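Local coordinates for protein putative TRAP PERIPLASMIC SOLUTE BINDING PROTEIN (Haemophilus influenzae, PDB 4PBQ) that binds L-gulonate and probably delivers it, as a periplasmic solute-binding protein, to a TRAP transporter for uptake into the cell, at residues Lys24-Asp35 and Lys58-Leu69. Residues are numbered along the deposited sequence; the frame is centred on the assembly and turned at random. Where two conformers were deposited one is given.
With 2UF (L-gulonate), chain D.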
ATOM      1  N   LYS A  24      15.505  10.850 -26.673  1.00 24.59           N
ATOM      2  CA  LYS A  24      14.385  11.093 -25.741  1.00 29.93           C
ATOM      3  C   LYS A  24      13.928   9.809 -25.061  1.00 30.56           C
ATOM      4  O   LYS A  24      13.563   8.847 -25.735  1.00 35.13           O
ATOM      5  CB  LYS A  24      13.209  11.706 -26.498  1.00 36.30           C
ATOM      6  CG  LYS A  24      12.136  12.334 -25.630  1.00 43.90           C
ATOM      7  CD  LYS A  24      10.931  12.726 -26.493  1.00 50.66           C
ATOM      8  CE  LYS A  24      10.235  13.999 -26.012  1.00 49.86           C
ATOM      9  NZ  LYS A  24       9.072  14.343 -26.895  1.00 42.10           N
ATOM     10  N   THR A  25      13.905   9.809 -23.727  1.00 14.61           N
ATOM     11  CA  THR A  25      13.632   8.586 -22.966  1.00 14.89           C
ATOM     12  C   THR A  25      12.197   8.592 -22.438  1.00 11.76           C
ATOM     13  O   THR A  25      11.774   9.529 -21.760  1.00 15.31           O
ATOM     14  CB  THR A  25      14.637   8.439 -21.799  1.00 16.34           C
ATOM     15  OG1 THR A  25      15.967   8.308 -22.322  1.00 19.02           O
ATOM     16  CG2 THR A  25      14.311   7.222 -20.956  1.00 17.09           C
ATOM     17  N   ILE A  26      11.452   7.546 -22.772  0.73 12.82           N
ATOM     18  CA  ILE A  26      10.074   7.437 -22.369  0.73 10.81           C
ATOM     19  C   ILE A  26       9.981   6.436 -21.239  0.73 11.65           C
ATOM     20  O   ILE A  26      10.308   5.259 -21.417  0.73 13.22           O
ATOM     21  CB  ILE A  26       9.178   6.984 -23.517  0.73 16.01           C
ATOM     22  CG1 ILE A  26       9.221   8.021 -24.636  0.73 18.77           C
ATOM     23  CG2 ILE A  26       7.764   6.822 -23.037  0.73 20.19           C
ATOM     24  CD1 ILE A  26       8.612   7.535 -25.906  0.73 26.58           C
ATOM     25  N   ILE A  27       9.570   6.937 -20.079  1.00 10.69           N
ATOM     26  CA  ILE A  27       9.413   6.130 -18.876  1.00 12.77           C
ATOM     27  C   ILE A  27       7.925   5.908 -18.580  1.00 10.11           C
ATOM     28  O   ILE A  27       7.206   6.835 -18.216  1.00 12.07           O
ATOM     29  CB  ILE A  27      10.113   6.838 -17.731  1.00 10.47           C
ATOM     30  CG1 ILE A  27      11.625   6.792 -17.978  1.00 15.57           C
ATOM     31  CG2 ILE A  27       9.785   6.200 -16.405  1.00 10.97           C
ATOM     32  CD1 ILE A  27      12.413   7.604 -17.010  1.00 20.30           C
ATOM     33  N   LYS A  28       7.459   4.670 -18.751  1.00  8.30           N
ATOM     34  CA  LYS A  28       6.070   4.349 -18.481  1.00  7.54           C
ATOM     35  C   LYS A  28       5.995   4.094 -16.985  1.00 10.18           C
ATOM     36  O   LYS A  28       6.865   3.419 -16.439  1.00  9.84           O
ATOM     37  CB  LYS A  28       5.607   3.087 -19.213  1.00  9.07           C
ATOM     38  CG  LYS A  28       5.712   3.148 -20.730  1.00 13.50           C
ATOM     39  CD  LYS A  28       5.065   1.921 -21.390  1.00 14.81           C
ATOM     40  CE  LYS A  28       5.690   0.602 -20.945  1.00 20.74           C
ATOM     41  NZ  LYS A  28       7.121   0.503 -21.310  1.00 16.55           N
ATOM     42  N   LEU A  29       4.988   4.666 -16.351  1.00  6.16           N
ATOM     43  CA  LEU A  29       4.809   4.556 -14.892  1.00  5.53           C
ATOM     44  C   LEU A  29       3.426   4.007 -14.595  1.00  6.05           C
ATOM     45  O   LEU A  29       2.390   4.673 -14.813  1.00  7.80           O
ATOM     46  CB  LEU A  29       5.004   5.924 -14.235  1.00  5.63           C
ATOM     47  CG  LEU A  29       5.146   5.900 -12.712  1.00  8.10           C
ATOM     48  CD1 LEU A  29       5.737   7.231 -12.287  1.00  8.99           C
ATOM     49  CD2 LEU A  29       3.842   5.623 -11.990  1.00 10.21           C
ATOM     50  N   GLY A  30       3.385   2.777 -14.088  1.00  7.28           N
ATOM     51  CA  GLY A  30       2.110   2.125 -13.863  1.00  5.53           C
ATOM     52  C   GLY A  30       1.761   1.986 -12.392  1.00  5.52           C
ATOM     53  O   GLY A  30       2.637   1.807 -11.574  1.00  5.86           O
ATOM     54  N   HIS A  31       0.482   2.119 -12.077  1.00  6.07           N
ATOM     55  CA  HIS A  31       0.017   1.861 -10.718  1.00  5.50           C
ATOM     56  C   HIS A  31      -1.433   1.397 -10.726  1.00  6.28           C
ATOM     57  O   HIS A  31      -2.104   1.415 -11.767  1.00  7.06           O
ATOM     58  CB  HIS A  31       0.243   3.072  -9.815  1.00  7.01           C
ATOM     59  CG  HIS A  31      -0.603   4.251 -10.140  1.00  6.64           C
ATOM     60  ND1 HIS A  31      -1.817   4.496  -9.535  1.00  9.46           N
ATOM     61  CD2 HIS A  31      -0.388   5.283 -10.992  1.00  8.88           C
ATOM     62  CE1 HIS A  31      -2.311   5.631  -9.998  1.00 13.27           C
ATOM     63  NE2 HIS A  31      -1.463   6.120 -10.885  1.00  8.56           N
ATOM     64  N   TYR A  32      -1.909   0.958  -9.555  1.00  6.37           N
ATOM     65  CA  TYR A  32      -3.242   0.383  -9.428  1.00  7.00           C
ATOM     66  C   TYR A  32      -4.358   1.299  -8.926  1.00  6.88           C
ATOM     67  O   TYR A  32      -5.541   0.930  -8.977  1.00  7.50           O
ATOM     68  CB  TYR A  32      -3.185  -0.854  -8.520  1.00  5.15           C
ATOM     69  CG  TYR A  32      -2.913  -0.685  -7.037  1.00  7.05           C
ATOM     70  CD1 TYR A  32      -3.902  -0.229  -6.175  1.00  6.13           C
ATOM     71  CD2 TYR A  32      -1.691  -1.080  -6.484  1.00  7.67           C
ATOM     72  CE1 TYR A  32      -3.682  -0.146  -4.812  1.00  4.53           C
ATOM     73  CE2 TYR A  32      -1.468  -0.996  -5.105  1.00  8.45           C
ATOM     74  CZ  TYR A  32      -2.464  -0.534  -4.287  1.00  6.93           C
ATOM     75  OH  TYR A  32      -2.244  -0.465  -2.919  1.00  9.27           O
ATOM     76  N   ASN A  33      -3.977   2.461  -8.408  1.00  8.05           N
ATOM     77  CA  ASN A  33      -4.932   3.446  -7.929  1.00  7.01           C
ATOM     78  C   ASN A  33      -5.626   4.246  -9.054  1.00  8.66           C
ATOM     79  O   ASN A  33      -5.213   4.203 -10.212  1.00  5.89           O
ATOM     80  CB  ASN A  33      -4.262   4.360  -6.883  1.00  6.72           C
ATOM     81  CG  ASN A  33      -4.270   3.742  -5.476  1.00  9.16           C
ATOM     82  OD1 ASN A  33      -5.301   3.278  -5.001  1.00  9.80           O
ATOM     83  ND2 ASN A  33      -3.141   3.756  -4.823  1.00  8.45           N
ATOM     84  N   SER A  34      -6.717   4.931  -8.691  1.00  9.66           N
ATOM     85  CA  SER A  34      -7.472   5.789  -9.583  1.00 10.55           C
ATOM     86  C   SER A  34      -6.674   7.016 -10.007  1.00  7.53           C
ATOM     87  O   SER A  34      -5.751   7.432  -9.321  1.00  9.21           O
ATOM     88  CB  SER A  34      -8.732   6.253  -8.842  1.00 10.70           C
ATOM     89  OG  SER A  34      -9.321   7.355  -9.435  1.00 18.34           O
ATOM     90  N   ASP A  35      -7.064   7.614 -11.126  1.00  7.12           N
ATOM     91  CA  ASP A  35      -6.437   8.870 -11.531  1.00  9.72           C
ATOM     92  C   ASP A  35      -6.773  10.061 -10.653  1.00 13.27           C
ATOM     93  O   ASP A  35      -6.200  11.143 -10.836  1.00 13.08           O
ATOM     94  CB  ASP A  35      -6.690   9.159 -12.998  1.00  8.65           C
ATOM     95  CG  ASP A  35      -8.149   9.466 -13.332  1.00 21.70           C
ATOM     96  OD1 ASP A  35      -9.029   9.504 -12.464  1.00 17.39           O
ATOM     97  OD2 ASP A  35      -8.410   9.700 -14.520  1.00 24.15           O
ATOM     98  N   LYS A  58      14.067  15.771 -21.722  1.00 17.90           N
ATOM     99  CA  LYS A  58      14.872  14.611 -22.125  1.00 16.36           C
ATOM    100  C   LYS A  58      14.222  13.304 -21.673  1.00 14.86           C
ATOM    101  O   LYS A  58      14.493  12.228 -22.232  1.00 15.06           O
ATOM    102  CB  LYS A  58      16.240  14.721 -21.469  1.00 19.10           C
ATOM    103  CG  LYS A  58      17.173  13.556 -21.717  1.00 25.01           C
ATOM    104  CD  LYS A  58      18.543  13.835 -21.110  1.00 34.62           C
ATOM    105  CE  LYS A  58      19.507  12.671 -21.305  1.00 40.95           C
ATOM    106  NZ  LYS A  58      20.874  13.019 -20.787  1.00 46.05           N
ATOM    107  N   TYR A  59      13.403  13.407 -20.629  1.00 12.20           N
ATOM    108  CA  TYR A  59      12.621  12.274 -20.123  1.00 11.81           C
ATOM    109  C   TYR A  59      11.155  12.634 -20.165  1.00 12.77           C
ATOM    110  O   TYR A  59      10.774  13.756 -19.862  1.00 14.91           O
ATOM    111  CB  TYR A  59      13.008  11.894 -18.673  1.00 12.48           C
ATOM    112  CG  TYR A  59      14.467  11.615 -18.551  1.00 13.70           C
ATOM    113  CD1 TYR A  59      15.356  12.647 -18.346  1.00 14.97           C
ATOM    114  CD2 TYR A  59      14.967  10.331 -18.696  1.00 12.62           C
ATOM    115  CE1 TYR A  59      16.711  12.429 -18.272  1.00 13.52           C
ATOM    116  CE2 TYR A  59      16.338  10.097 -18.624  1.00 13.66           C
ATOM    117  CZ  TYR A  59      17.201  11.156 -18.404  1.00 12.39           C
ATOM    118  OH  TYR A  59      18.565  10.933 -18.333  1.00 16.42           O
ATOM    119  N   GLU A  60      10.330  11.657 -20.503  1.00 11.01           N
ATOM    120  CA  GLU A  60       8.884  11.805 -20.418  1.00 12.45           C
ATOM    121  C   GLU A  60       8.374  10.744 -19.478  1.00 12.95           C
ATOM    122  O   GLU A  60       8.734   9.583 -19.648  1.00 13.03           O
ATOM    123  CB  GLU A  60       8.245  11.605 -21.794  1.00 16.44           C
ATOM    124  CG  GLU A  60       6.740  11.633 -21.759  1.00 25.55           C
ATOM    125  CD  GLU A  60       6.119  11.654 -23.141  1.00 40.13           C
ATOM    126  OE1 GLU A  60       5.760  10.574 -23.654  1.00 41.15           O
ATOM    127  OE2 GLU A  60       5.984  12.760 -23.704  1.00 50.50           O
ATOM    128  N   ILE A  61       7.599  11.147 -18.472  1.00  8.99           N
ATOM    129  CA  ILE A  61       7.056  10.212 -17.492  1.00  8.18           C
ATOM    130  C   ILE A  61       5.583  10.004 -17.838  1.00 11.43           C
ATOM    131  O   ILE A  61       4.747  10.869 -17.546  1.00 13.76           O
ATOM    132  CB  ILE A  61       7.177  10.748 -16.058  1.00 12.55           C
ATOM    133  CG1 ILE A  61       8.597  11.273 -15.764  1.00 12.43           C
ATOM    134  CG2 ILE A  61       6.738   9.667 -15.062  1.00 12.60           C
ATOM    135  CD1 ILE A  61       9.737  10.253 -15.894  1.00 15.78           C
ATOM    136  N   ARG A  62       5.281   8.902 -18.527  1.00 11.30           N
ATOM    137  CA  ARG A  62       3.908   8.645 -19.002  1.00  8.04           C
ATOM    138  C   ARG A  62       3.147   7.850 -17.916  1.00 10.97           C
ATOM    139  O   ARG A  62       3.546   6.761 -17.577  1.00 10.31           O
ATOM    140  CB  ARG A  62       3.903   7.863 -20.319  1.00 11.62           C
ATOM    141  CG  ARG A  62       4.625   8.591 -21.447  1.00 21.03           C
ATOM    142  CD  ARG A  62       4.271   7.990 -22.795  1.00 27.89           C
ATOM    143  NE  ARG A  62       2.915   8.351 -23.209  1.00 25.64           N
ATOM    144  CZ  ARG A  62       2.209   7.686 -24.120  1.00 34.34           C
ATOM    145  NH1 ARG A  62       0.980   8.086 -24.437  1.00 28.49           N
ATOM    146  NH2 ARG A  62       2.731   6.623 -24.723  1.00 29.75           N
ATOM    147  N   LEU A  63       2.060   8.407 -17.401  1.00  9.70           N
ATOM    148  CA  LEU A  63       1.331   7.803 -16.285  1.00  8.41           C
ATOM    149  C   LEU A  63       0.251   6.821 -16.764  1.00  8.99           C
ATOM    150  O   LEU A  63      -0.494   7.085 -17.727  1.00 11.88           O
ATOM    151  CB  LEU A  63       0.687   8.878 -15.403  1.00  9.49           C
ATOM    152  CG  LEU A  63       1.673   9.939 -14.905  1.00 14.13           C
ATOM    153  CD1 LEU A  63       0.969  10.899 -13.969  1.00 13.95           C
ATOM    154  CD2 LEU A  63       2.892   9.313 -14.184  1.00 10.48           C
ATOM    155  N   TYR A  64       0.168   5.696 -16.073  1.00  7.63           N
ATOM    156  CA  TYR A  64      -0.797   4.652 -16.388  1.00  7.37           C
ATOM    157  C   TYR A  64      -1.469   4.182 -15.095  1.00  6.71           C
ATOM    158  O   TYR A  64      -1.014   3.242 -14.454  1.00  6.29           O
ATOM    159  CB  TYR A  64      -0.102   3.473 -17.056  1.00  7.91           C
ATOM    160  CG  TYR A  64       0.377   3.752 -18.472  1.00  6.67           C
ATOM    161  CD1 TYR A  64      -0.457   3.577 -19.577  1.00  7.21           C
ATOM    162  CD2 TYR A  64       1.680   4.176 -18.701  1.00  7.81           C
ATOM    163  CE1 TYR A  64       0.004   3.808 -20.880  1.00  8.90           C
ATOM    164  CE2 TYR A  64       2.147   4.410 -19.992  1.00  7.44           C
ATOM    165  CZ  TYR A  64       1.312   4.227 -21.069  1.00  9.95           C
ATOM    166  OH  TYR A  64       1.804   4.460 -22.336  1.00 12.39           O
ATOM    167  N   PRO A  65      -2.567   4.839 -14.715  1.00  8.22           N
ATOM    168  CA  PRO A  65      -3.238   4.479 -13.471  1.00  7.38           C
ATOM    169  C   PRO A  65      -4.132   3.240 -13.676  1.00  6.60           C
ATOM    170  O   PRO A  65      -4.209   2.682 -14.763  1.00  7.94           O
ATOM    171  CB  PRO A  65      -4.085   5.714 -13.197  1.00  8.34           C
ATOM    172  CG  PRO A  65      -4.502   6.161 -14.615  1.00 10.59           C
ATOM    173  CD  PRO A  65      -3.250   5.940 -15.428  1.00 10.10           C
ATOM    174  N   ASN A  66      -4.804   2.831 -12.617  1.00  5.87           N
ATOM    175  CA  ASN A  66      -5.913   1.894 -12.691  1.00  7.84           C
ATOM    176  C   ASN A  66      -5.599   0.580 -13.430  1.00  7.15           C
ATOM    177  O   ASN A  66      -6.428   0.074 -14.172  1.00  7.34           O
ATOM    178  CB  ASN A  66      -7.115   2.568 -13.341  1.00 10.58           C
ATOM    179  CG  ASN A  66      -8.415   1.889 -12.985  1.00 19.96           C
ATOM    180  OD1 ASN A  66      -8.513   1.171 -11.971  1.00 18.11           O
ATOM    181  ND2 ASN A  66      -9.429   2.099 -13.819  1.00 19.77           N
ATOM    182  N   ASN A  67      -4.391   0.047 -13.202  1.00  7.97           N
ATOM    183  CA  ASN A  67      -3.966  -1.247 -13.731  1.00  5.47           C
ATOM    184  C   ASN A  67      -3.929  -1.305 -15.256  1.00  5.37           C
ATOM    185  O   ASN A  67      -3.967  -2.385 -15.849  1.00  8.15           O
ATOM    186  CB  ASN A  67      -4.883  -2.374 -13.213  1.00  7.38           C
ATOM    187  CG  ASN A  67      -4.955  -2.419 -11.714  1.00 13.59           C
ATOM    188  OD1 ASN A  67      -3.952  -2.483 -11.058  1.00  7.68           O
ATOM    189  ND2 ASN A  67      -6.171  -2.355 -11.166  1.00 22.01           N
ATOM    190  N   GLN A  68      -3.802  -0.141 -15.895  1.00  5.62           N
ATOM    191  CA  GLN A  68      -3.714  -0.117 -17.344  1.00  6.18           C
ATOM    192  C   GLN A  68      -2.583  -1.014 -17.903  1.00  6.23           C
ATOM    193  O   GLN A  68      -2.778  -1.694 -18.915  1.00  7.84           O
ATOM    194  CB  GLN A  68      -3.566   1.340 -17.814  1.00  6.47           C
ATOM    195  CG  GLN A  68      -4.893   2.104 -17.733  1.00  7.84           C
ATOM    196  CD  GLN A  68      -4.723   3.600 -17.966  1.00  7.26           C
ATOM    197  OE1 GLN A  68      -3.624   4.077 -18.244  1.00 10.47           O
ATOM    198  NE2 GLN A  68      -5.819   4.343 -17.822  1.00 11.45           N
ATOM    199  N   LEU A  69      -1.407  -0.995 -17.253  1.00  5.83           N
ATOM    200  CA  LEU A  69      -0.261  -1.783 -17.693  1.00  7.78           C
ATOM    201  C   LEU A  69      -0.259  -3.167 -17.048  1.00  6.93           C
ATOM    202  O   LEU A  69       0.703  -3.921 -17.216  1.00 10.26           O
ATOM    203  CB  LEU A  69       1.062  -1.095 -17.386  1.00  8.94           C
ATOM    204  CG  LEU A  69       1.290   0.277 -18.000  1.00  8.06           C
ATOM    205  CD1 LEU A  69       2.623   0.812 -17.526  1.00  9.85           C
ATOM    206  CD2 LEU A  69       1.243   0.159 -19.520  1.00  8.87           C
TER
HETATM  207  O6A 2UF D 401      -4.710  -5.297  -3.868  1.00  6.48           O
HETATM  208  C6  2UF D 401      -4.662  -4.793  -2.738  1.00 10.19           C
HETATM  209  O6B 2UF D 401      -5.520  -4.924  -1.852  1.00  8.56           O
HETATM  210  C5  2UF D 401      -3.451  -3.885  -2.437  1.00  8.06           C
HETATM  211  O5  2UF D 401      -3.839  -2.926  -1.477  1.00  5.42           O
HETATM  212  C4  2UF D 401      -2.263  -4.712  -1.896  1.00  8.76           C
HETATM  213  O4  2UF D 401      -1.787  -5.604  -2.917  1.00  6.81           O
HETATM  214  C3  2UF D 401      -1.139  -3.765  -1.424  1.00  5.48           C
HETATM  215  O3  2UF D 401      -0.788  -2.757  -2.432  1.00  5.86           O
HETATM  216  C2  2UF D 401       0.133  -4.546  -1.052  1.00  6.75           C
HETATM  217  O2  2UF D 401       0.924  -3.623  -0.328  1.00  6.20           O
HETATM  218  C1  2UF D 401      -0.174  -5.745  -0.103  1.00  4.97           C
HETATM  219  O1  2UF D 401       1.084  -6.301   0.312  1.00  6.69           O
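H31 lays one face of its imidazole over P65, a CH-pi contact with CA of P65 3.8 Å from the ring centroid. With chi1 at 68°, CG sits between the backbone N and the carbonyl carbon, which brings the ring back across the proline; its NE2 is hydrogen-bonded to H40. Upstream, L29 sends CD1 against I61 CG2 (3.8 Å) while its CB flanks L63 CD2, and I61 CD1 rests beside I27 CB at 3.9 Å. On this side L29 meets L43 and L63 meets H40 of helix 38-54. That helix connects parallel strands 25-30 and 59-64 into a beta-alpha-beta unit of this family 7 solute-binding protein, the strands hydrogen-bonded backbone to backbone, from T25 N donating to K58 O at one end to H31 N donating to Y64 O at the other. On the face that carries K28 and Y64, Y64 CE2 touches K28 CB at 3.8 Å. Beyond the strands, the type I' turn P65-Q68 is tied down by N66 N to N33 O (2.8 Å) and N67 N to H31 O (3.0 Å). N67 OD1 abuts Y32 CB at 3.1 Å, and the hydroxyl of Y32 lies 2.8 Å from O3 of L-gulonate, in the sugar-acid pocket that E72 and R167 also line.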